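Local coordinates for protein histidine utilization repressor (Pseudomonas syringae pv. tomato, PDB 2PKH) that probably represses the histidine utilization (hut) operon by binding the hutP region in the absence of inducer, this chain being its C-terminal UTRA domain, at residues C114-R119 / A130-H135; H39-H44 / V51-R56. All blocks are in the same frame, centred on the assembly; numbering follows the deposited sequence.

Contacts 1 and 2 are two antiparallel beta hairpins of the same UTRA-domain sheet, formed one after the other along the chain and joined edge to edge, since strands 49-59 and 126-136 are neighbours. The seam between them carries backbone pairing too: Arg132 N lies 2.7 Å from Asp55 O, a probable hydrogen bond. Contact 1 is buried and its side-chain chemistry is mainly apolar, with arginines laid against aliphatic groups; Leu115 also packs on Leu115 of the second subunit. Contact 2, partly buried, puts histidines, carboxylates and an arginine on the sheet, and touches no other chain. On one face of the shared sheet Gln52 lies beside His135 and Leu133, Gln52 NE2 being 3.6 Å from Leu133 CD2.

Contact 1: residues C114-R119 / A130-H135; sequences CLLIRR and AARLIH
The guanidinium of Arg132 carries Leu116 CD1 over the centre of one face, 3.8 Å above its plane, while the imidazole of His135 receives Leu115 O in plane at its edge, CD2 to O being 3.1 Å. A third flat group, the Arg119 guanidinium, has Ile117 CG2 over one face, and Leu133 CD1 approaches it obliquely, 3.4 Å from Arg119 NE. These groups decorate an antiparallel beta hairpin, strands 113-123 and 126-136, in the UTRA-domain sheet. Three hydrogen-bonded pairs, Leu115-His135, Ile117-Leu133 and Arg119-Ala131, alternate with non-hydrogen-bonded Leu116-Ile134 and Arg118-Arg132, and the two kinds of pair put their side chains on opposite faces.

On the Leu116 face, leucine and isoleucine suit a buried place against strand 88-97, while the long arginines reach carboxylates: Arg118 forms a salt bridge with Glu94 and Arg132 with Glu102. Arg132 starts with CG anti to its backbone nitrogen (chi1 -178°) and stays extended to NE, which carries CG and then the flat guanidinium past Leu116 CD1. On the other face the ring of His135 meets that of His140, and the Ile117 side chain crosses it obliquely, Ile117 CD1 lying 3.6 Å from His135 NE2.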
ATOM      1  N   CYS B 114     -13.555 -15.459 -10.554  1.00 19.80           N
ATOM      2  CA  CYS B 114     -13.990 -14.363  -9.699  1.00 20.81           C
ATOM      3  C   CYS B 114     -12.880 -14.118  -8.662  1.00 20.25           C
ATOM      4  O   CYS B 114     -12.201 -15.013  -8.261  1.00 18.77           O
ATOM      5  CB  CYS B 114     -15.295 -14.654  -8.984  1.00 20.54           C
ATOM      6  SG  CYS B 114     -16.697 -14.682 -10.113  1.00 22.71           S
ATOM      7  N   LEU B 115     -12.735 -12.859  -8.285  1.00 20.17           N
ATOM      8  CA  LEU B 115     -11.780 -12.470  -7.307  1.00 23.05           C
ATOM      9  C   LEU B 115     -12.605 -12.470  -5.980  1.00 23.44           C
ATOM     10  O   LEU B 115     -13.570 -11.695  -5.851  1.00 23.23           O
ATOM     11  CB  LEU B 115     -11.292 -11.049  -7.605  1.00 22.43           C
ATOM     12  CG  LEU B 115     -10.074 -10.549  -6.799  1.00 24.78           C
ATOM     13  CD1 LEU B 115      -8.854 -11.434  -7.064  1.00 23.23           C
ATOM     14  CD2 LEU B 115      -9.751  -9.053  -7.062  1.00 25.35           C
ATOM     15  N   LEU B 116     -12.178 -13.274  -5.031  1.00 23.40           N
ATOM     16  CA  LEU B 116     -12.806 -13.363  -3.737  1.00 22.50           C
ATOM     17  C   LEU B 116     -11.929 -12.682  -2.717  1.00 23.36           C
ATOM     18  O   LEU B 116     -10.732 -13.000  -2.591  1.00 23.03           O
ATOM     19  CB  LEU B 116     -12.994 -14.838  -3.353  1.00 22.88           C
ATOM     20  CG  LEU B 116     -13.595 -15.044  -1.925  1.00 24.49           C
ATOM     21  CD1 LEU B 116     -15.043 -14.535  -1.878  1.00 30.02           C
ATOM     22  CD2 LEU B 116     -13.567 -16.495  -1.597  1.00 25.83           C
ATOM     23  N   ILE B 117     -12.508 -11.737  -1.997  1.00 22.21           N
ATOM     24  CA  ILE B 117     -11.781 -11.020  -0.946  1.00 23.66           C
ATOM     25  C   ILE B 117     -12.576 -11.197   0.330  1.00 24.58           C
ATOM     26  O   ILE B 117     -13.804 -10.901   0.353  1.00 22.64           O
ATOM     27  CB  ILE B 117     -11.686  -9.529  -1.336  1.00 23.11           C
ATOM     28  CG1 ILE B 117     -11.010  -9.378  -2.720  1.00 24.41           C
ATOM     29  CG2 ILE B 117     -10.894  -8.704  -0.281  1.00 24.32           C
ATOM     30  CD1 ILE B 117     -10.884  -7.962  -3.083  1.00 25.44           C
ATOM     31  N   ARG B 118     -11.906 -11.652   1.382  1.00 22.63           N
ATOM     32  CA  ARG B 118     -12.541 -11.828   2.668  1.00 23.71           C
ATOM     33  C   ARG B 118     -11.815 -10.872   3.557  1.00 24.03           C
ATOM     34  O   ARG B 118     -10.592 -10.904   3.653  1.00 23.72           O
ATOM     35  CB  ARG B 118     -12.383 -13.271   3.171  1.00 24.17           C
ATOM     36  CG  ARG B 118     -13.367 -14.175   2.490  1.00 26.52           C
ATOM     37  CD  ARG B 118     -13.375 -15.561   3.019  1.00 31.82           C
ATOM     38  NE  ARG B 118     -12.263 -16.313   2.487  1.00 33.88           N
ATOM     39  CZ  ARG B 118     -11.819 -17.444   3.033  1.00 40.02           C
ATOM     40  NH1 ARG B 118     -12.440 -17.947   4.113  1.00 41.10           N
ATOM     41  NH2 ARG B 118     -10.791 -18.095   2.484  1.00 39.35           N
ATOM     42  N   ARG B 119     -12.578 -10.001   4.214  1.00 23.80           N
ATOM     43  CA  ARG B 119     -12.016  -8.910   4.997  1.00 23.72           C
ATOM     44  C   ARG B 119     -12.624  -8.903   6.414  1.00 23.40           C
ATOM     45  O   ARG B 119     -13.832  -9.198   6.578  1.00 21.69           O
ATOM     46  CB  ARG B 119     -12.458  -7.635   4.343  1.00 23.87           C
ATOM     47  CG  ARG B 119     -11.731  -7.292   3.081  1.00 27.71           C
ATOM     48  CD  ARG B 119     -11.833  -5.792   2.977  1.00 38.38           C
ATOM     49  NE  ARG B 119     -12.056  -5.385   1.615  1.00 46.40           N
ATOM     50  CZ  ARG B 119     -11.096  -5.157   0.713  1.00 53.96           C
ATOM     51  NH1 ARG B 119     -11.449  -4.754  -0.517  1.00 56.25           N
ATOM     52  NH2 ARG B 119      -9.799  -5.331   1.020  1.00 53.77           N
ATOM     53  N   ALA B 130     -17.051  -8.178   9.292  1.00 20.76           N
ATOM     54  CA  ALA B 130     -16.337  -9.105   8.427  1.00 20.00           C
ATOM     55  C   ALA B 130     -17.153  -9.204   7.156  1.00 20.71           C
ATOM     56  O   ALA B 130     -18.406  -9.229   7.222  1.00 19.47           O
ATOM     57  CB  ALA B 130     -16.223 -10.475   9.106  1.00 20.72           C
ATOM     58  N   ALA B 131     -16.492  -9.227   5.987  1.00 20.42           N
ATOM     59  CA  ALA B 131     -17.237  -9.207   4.707  1.00 19.33           C
ATOM     60  C   ALA B 131     -16.632 -10.215   3.744  1.00 20.59           C
ATOM     61  O   ALA B 131     -15.422 -10.429   3.745  1.00 21.27           O
ATOM     62  CB  ALA B 131     -17.239  -7.788   4.059  1.00 20.05           C
ATOM     63  N   ARG B 132     -17.441 -10.722   2.853  1.00 21.06           N
ATOM     64  CA  ARG B 132     -16.972 -11.661   1.842  1.00 23.11           C
ATOM     65  C   ARG B 132     -17.357 -10.987   0.573  1.00 23.53           C
ATOM     66  O   ARG B 132     -18.541 -10.725   0.334  1.00 21.45           O
ATOM     67  CB  ARG B 132     -17.748 -12.987   1.983  1.00 23.90           C
ATOM     68  CG  ARG B 132     -17.323 -14.083   1.025  1.00 23.05           C
ATOM     69  CD  ARG B 132     -18.208 -15.307   1.196  1.00 24.92           C
ATOM     70  NE  ARG B 132     -17.592 -16.413   0.456  1.00 27.72           N
ATOM     71  CZ  ARG B 132     -17.918 -16.716  -0.782  1.00 29.42           C
ATOM     72  NH1 ARG B 132     -18.878 -16.026  -1.381  1.00 35.01           N
ATOM     73  NH2 ARG B 132     -17.311 -17.711  -1.422  1.00 27.51           N
ATOM     74  N   LEU B 133     -16.374 -10.598  -0.234  1.00 21.68           N
ATOM     75  CA  LEU B 133     -16.723  -9.754  -1.412  1.00 22.36           C
ATOM     76  C   LEU B 133     -16.336 -10.540  -2.650  1.00 23.10           C
ATOM     77  O   LEU B 133     -15.180 -10.999  -2.774  1.00 23.43           O
ATOM     78  CB  LEU B 133     -15.919  -8.442  -1.363  1.00 22.70           C
ATOM     79  CG  LEU B 133     -15.879  -7.674  -0.020  1.00 23.24           C
ATOM     80  CD1 LEU B 133     -14.668  -6.777  -0.132  1.00 22.75           C
ATOM     81  CD2 LEU B 133     -17.125  -6.867  -0.061  1.00 18.06           C
ATOM     82  N   ILE B 134     -17.256 -10.755  -3.553  1.00 23.15           N
ATOM     83  CA  ILE B 134     -16.905 -11.559  -4.732  1.00 23.57           C
ATOM     84  C   ILE B 134     -17.109 -10.689  -5.950  1.00 22.36           C
ATOM     85  O   ILE B 134     -18.139 -10.011  -6.056  1.00 21.24           O
ATOM     86  CB  ILE B 134     -17.606 -12.981  -4.711  1.00 25.31           C
ATOM     87  CG1 ILE B 134     -17.457 -13.722  -6.052  1.00 23.40           C
ATOM     88  CG2 ILE B 134     -19.090 -12.869  -4.348  1.00 28.23           C
ATOM     89  CD1 ILE B 134     -17.734 -15.339  -5.806  1.00 25.95           C
ATOM     90  N   HIS B 135     -16.101 -10.662  -6.816  1.00 20.03           N
ATOM     91  CA  HIS B 135     -16.125  -9.775  -7.961  1.00 21.26           C
ATOM     92  C   HIS B 135     -15.970 -10.618  -9.207  1.00 20.25           C
ATOM     93  O   HIS B 135     -15.138 -11.508  -9.181  1.00 22.08           O
ATOM     94  CB  HIS B 135     -14.944  -8.813  -7.930  1.00 20.44           C
ATOM     95  CG  HIS B 135     -14.721  -8.158  -6.615  1.00 22.42           C
ATOM     96  ND1 HIS B 135     -15.166  -6.878  -6.324  1.00 24.83           N
ATOM     97  CD2 HIS B 135     -14.144  -8.624  -5.491  1.00 18.06           C
ATOM     98  CE1 HIS B 135     -14.778  -6.549  -5.108  1.00 20.49           C
ATOM     99  NE2 HIS B 135     -14.175  -7.596  -4.570  1.00 23.51           N
TER

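Contact 2: residues H39-H44 / V51-R56; sequences HSLIVH and VQIEDR. With EDO (1,2-ethanediol), chain N.
His39 and Asp55 form a histidine-carboxylate hydrogen bond between neighbouring strands of this beta hairpin: His39 NE2 donates to Asp55 OD1 at 2.6 Å, nearly straight at 163°. The acceptor lies in the imidazole plane and is met on its syn side, ring and carboxylate turned 44° apart. Histidine suits the place because its other nitrogen, ND1, bonds Glu19, which fixes the ring's rotation between two carboxylates.

Glu54 and Arg56 lie two apart on strand 49-59 and share a face, where the long arginine bends at chi3 (-59°) to form a salt bridge, Arg56 NE to Glu54 OE1 at 2.7 Å, from above the carboxylate plane. Glu54 OE2 lies 2.9 Å from His44 CE1. One face of the His44 ring carries Ile42 CG2 and the opposite face C2 of a 1,2-ethanediol, probably from the crystallisation liquor, whose O2 bonds Gln52 OE1 weakly. A water joins Ser40 OG, also bonded to Tyr66, to Glu54 O.

A classic beta bulge interrupts the backbone ladder: Val51 and Gln52 both face His44, their N atoms donating to His44 O at 2.7 and 3.3 Å.

Apolar contacts occupy the Leu41 face, where the branched Leu41 and Ile53 pack tightly, CD2 to CG2 at 3.4 Å. There Ile53 and Val43 rest on helix 100-106; on the opposite face Ile42, Glu54 and Arg56 touch Pro76 of helix 76-83. Strands 9-20 and 126-136 flank the hairpin.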
ATOM      1  N   HIS B  39     -26.620  -8.507   9.353  1.00 18.73           N
ATOM      2  CA  HIS B  39     -26.141  -9.158   8.136  1.00 17.66           C
ATOM      3  C   HIS B  39     -26.776  -8.398   6.948  1.00 19.20           C
ATOM      4  O   HIS B  39     -27.989  -8.303   6.870  1.00 17.46           O
ATOM      5  CB  HIS B  39     -26.623 -10.630   8.127  1.00 18.85           C
ATOM      6  CG  HIS B  39     -26.239 -11.377   6.890  1.00 16.14           C
ATOM      7  ND1 HIS B  39     -26.841 -12.552   6.501  1.00 14.05           N
ATOM      8  CD2 HIS B  39     -25.408 -11.036   5.887  1.00 12.68           C
ATOM      9  CE1 HIS B  39     -26.364 -12.922   5.333  1.00 20.06           C
ATOM     10  NE2 HIS B  39     -25.459 -12.043   4.958  1.00 18.01           N
ATOM     11  N   SER B  40     -25.953  -7.865   6.047  1.00 18.45           N
ATOM     12  CA  SER B  40     -26.427  -7.293   4.865  1.00 17.92           C
ATOM     13  C   SER B  40     -25.802  -8.040   3.645  1.00 18.99           C
ATOM     14  O   SER B  40     -24.639  -8.429   3.678  1.00 20.41           O
ATOM     15  CB  SER B  40     -26.128  -5.748   4.798  1.00 19.68           C
ATOM     16  OG  SER B  40     -24.702  -5.464   4.864  1.00 17.87           O
ATOM     17  N   LEU B  41     -26.584  -8.211   2.593  1.00 17.61           N
ATOM     18  CA  LEU B  41     -26.041  -8.709   1.293  1.00 18.49           C
ATOM     19  C   LEU B  41     -26.518  -7.723   0.244  1.00 17.38           C
ATOM     20  O   LEU B  41     -27.733  -7.526   0.044  1.00 19.55           O
ATOM     21  CB  LEU B  41     -26.525 -10.152   0.971  1.00 19.87           C
ATOM     22  CG  LEU B  41     -25.642 -10.760  -0.159  1.00 18.53           C
ATOM     23  CD1 LEU B  41     -25.681 -12.311   0.005  1.00 26.43           C
ATOM     24  CD2 LEU B  41     -26.162 -10.277  -1.407  1.00 19.41           C
ATOM     25  N   ILE B  42     -25.552  -7.049  -0.411  1.00 17.72           N
ATOM     26  CA  ILE B  42     -25.857  -6.017  -1.384  1.00 19.65           C
ATOM     27  C   ILE B  42     -25.147  -6.318  -2.707  1.00 18.81           C
ATOM     28  O   ILE B  42     -24.035  -6.801  -2.669  1.00 19.33           O
ATOM     29  CB  ILE B  42     -25.350  -4.628  -0.908  1.00 18.98           C
ATOM     30  CG1 ILE B  42     -26.012  -4.264   0.459  1.00 22.19           C
ATOM     31  CG2 ILE B  42     -25.720  -3.544  -1.969  1.00 22.46           C
ATOM     32  CD1 ILE B  42     -25.564  -2.879   1.017  1.00 21.35           C
ATOM     33  N   VAL B  43     -25.783  -6.057  -3.844  1.00 18.13           N
ATOM     34  CA  VAL B  43     -25.095  -6.240  -5.152  1.00 19.32           C
ATOM     35  C   VAL B  43     -24.845  -4.829  -5.589  1.00 19.02           C
ATOM     36  O   VAL B  43     -25.767  -4.005  -5.665  1.00 20.57           O
ATOM     37  CB  VAL B  43     -25.938  -6.938  -6.184  1.00 16.87           C
ATOM     38  CG1 VAL B  43     -25.203  -7.153  -7.584  1.00 15.84           C
ATOM     39  CG2 VAL B  43     -26.397  -8.379  -5.638  1.00 22.99           C
ATOM     40  N   HIS B  44     -23.590  -4.574  -5.885  1.00 20.44           N
ATOM     41  CA  HIS B  44     -23.121  -3.266  -6.345  1.00 19.39           C
ATOM     42  C   HIS B  44     -22.956  -3.323  -7.865  1.00 19.70           C
ATOM     43  O   HIS B  44     -22.377  -4.288  -8.393  1.00 19.95           O
ATOM     44  CB  HIS B  44     -21.763  -2.970  -5.691  1.00 18.63           C
ATOM     45  CG  HIS B  44     -21.854  -2.655  -4.219  1.00 19.95           C
ATOM     46  ND1 HIS B  44     -21.682  -3.617  -3.248  1.00 23.48           N
ATOM     47  CD2 HIS B  44     -22.114  -1.507  -3.559  1.00 18.73           C
ATOM     48  CE1 HIS B  44     -21.797  -3.071  -2.052  1.00 15.78           C
ATOM     49  NE2 HIS B  44     -22.088  -1.799  -2.216  1.00 25.15           N
ATOM     50  N   VAL B  51     -20.904  -5.604 -10.300  1.00 17.65           N
ATOM     51  CA  VAL B  51     -19.431  -5.665 -10.126  1.00 18.89           C
ATOM     52  C   VAL B  51     -19.012  -6.336  -8.857  1.00 19.04           C
ATOM     53  O   VAL B  51     -17.871  -6.759  -8.727  1.00 19.70           O
ATOM     54  CB  VAL B  51     -18.723  -4.296 -10.253  1.00 19.32           C
ATOM     55  CG1 VAL B  51     -18.940  -3.694 -11.699  1.00 19.35           C
ATOM     56  CG2 VAL B  51     -19.263  -3.314  -9.247  1.00 21.42           C
ATOM     57  N   GLN B  52     -19.936  -6.415  -7.884  1.00 19.73           N
ATOM     58  CA  GLN B  52     -19.544  -7.007  -6.553  1.00 19.94           C
ATOM     59  C   GLN B  52     -20.736  -7.501  -5.833  1.00 18.05           C
ATOM     60  O   GLN B  52     -21.735  -6.832  -5.873  1.00 16.87           O
ATOM     61  CB  GLN B  52     -18.995  -5.910  -5.657  1.00 18.53           C
ATOM     62  CG  GLN B  52     -18.197  -6.458  -4.491  1.00 22.58           C
ATOM     63  CD  GLN B  52     -17.896  -5.405  -3.447  1.00 25.28           C
ATOM     64  OE1 GLN B  52     -18.780  -4.810  -2.919  1.00 27.88           O
ATOM     65  NE2 GLN B  52     -16.644  -5.152  -3.210  1.00 25.74           N
ATOM     66  N   ILE B  53     -20.638  -8.666  -5.181  1.00 19.62           N
ATOM     67  CA  ILE B  53     -21.594  -9.013  -4.143  1.00 20.63           C
ATOM     68  C   ILE B  53     -20.895  -8.769  -2.794  1.00 20.19           C
ATOM     69  O   ILE B  53     -19.846  -9.319  -2.547  1.00 19.35           O
ATOM     70  CB  ILE B  53     -22.105 -10.507  -4.225  1.00 22.99           C
ATOM     71  CG1 ILE B  53     -22.630 -10.814  -5.638  1.00 19.56           C
ATOM     72  CG2 ILE B  53     -23.321 -10.729  -3.292  1.00 26.55           C
ATOM     73  CD1 ILE B  53     -23.179 -12.301  -5.745  1.00 21.21           C
ATOM     74  N   GLU B  54     -21.468  -7.950  -1.924  1.00 17.65           N
ATOM     75  CA  GLU B  54     -20.754  -7.683  -0.645  1.00 21.58           C
ATOM     76  C   GLU B  54     -21.634  -8.366   0.417  1.00 21.39           C
ATOM     77  O   GLU B  54     -22.761  -7.918   0.608  1.00 20.78           O
ATOM     78  CB  GLU B  54     -20.798  -6.177  -0.358  1.00 20.13           C
ATOM     79  CG  GLU B  54     -20.396  -5.741   1.066  1.00 22.66           C
ATOM     80  CD  GLU B  54     -20.785  -4.256   1.402  1.00 26.84           C
ATOM     81  OE1 GLU B  54     -20.112  -3.581   2.241  1.00 31.80           O
ATOM     82  OE2 GLU B  54     -21.751  -3.768   0.807  1.00 32.14           O
ATOM     83  N   ASP B  55     -21.143  -9.438   1.048  1.00 22.48           N
ATOM     84  CA  ASP B  55     -21.884 -10.182   2.080  1.00 21.88           C
ATOM     85  C   ASP B  55     -21.199  -9.824   3.370  1.00 20.73           C
ATOM     86  O   ASP B  55     -20.036 -10.193   3.539  1.00 20.51           O
ATOM     87  CB  ASP B  55     -21.683 -11.679   1.858  1.00 23.12           C
ATOM     88  CG  ASP B  55     -22.808 -12.504   2.513  1.00 26.10           C
ATOM     89  OD1 ASP B  55     -23.778 -11.855   3.024  1.00 26.36           O
ATOM     90  OD2 ASP B  55     -22.683 -13.763   2.556  1.00 25.45           O
ATOM     91  N   ARG B  56     -21.862  -9.025   4.212  1.00 18.33           N
ATOM     92  CA  ARG B  56     -21.215  -8.320   5.321  1.00 18.88           C
ATOM     93  C   ARG B  56     -21.889  -8.626   6.621  1.00 17.87           C
ATOM     94  O   ARG B  56     -23.118  -8.585   6.695  1.00 19.18           O
ATOM     95  CB  ARG B  56     -21.268  -6.767   5.093  1.00 17.87           C
ATOM     96  CG  ARG B  56     -20.667  -5.945   6.281  1.00 17.95           C
ATOM     97  CD  ARG B  56     -20.392  -4.468   5.928  1.00 22.86           C
ATOM     98  NE  ARG B  56     -19.452  -4.254   4.805  1.00 22.54           N
ATOM     99  CZ  ARG B  56     -18.123  -4.255   4.892  1.00 27.23           C
ATOM    100  NH1 ARG B  56     -17.509  -4.525   6.046  1.00 21.26           N
ATOM    101  NH2 ARG B  56     -17.406  -4.054   3.782  1.00 26.56           N
TER
HETATM  102  C1  EDO N1010     -17.674  -0.566  -1.248  1.00 45.54           C
HETATM  103  O1  EDO N1010     -18.297   0.333  -2.153  1.00 46.25           O
HETATM  104  C2  EDO N1010     -18.274  -1.953  -1.514  1.00 46.04           C
HETATM  105  O2  EDO N1010     -17.765  -2.884  -0.534  1.00 44.65           O
HETATM  106  O   HOH W   1     -23.557  -5.545   2.424  1.00 18.19           O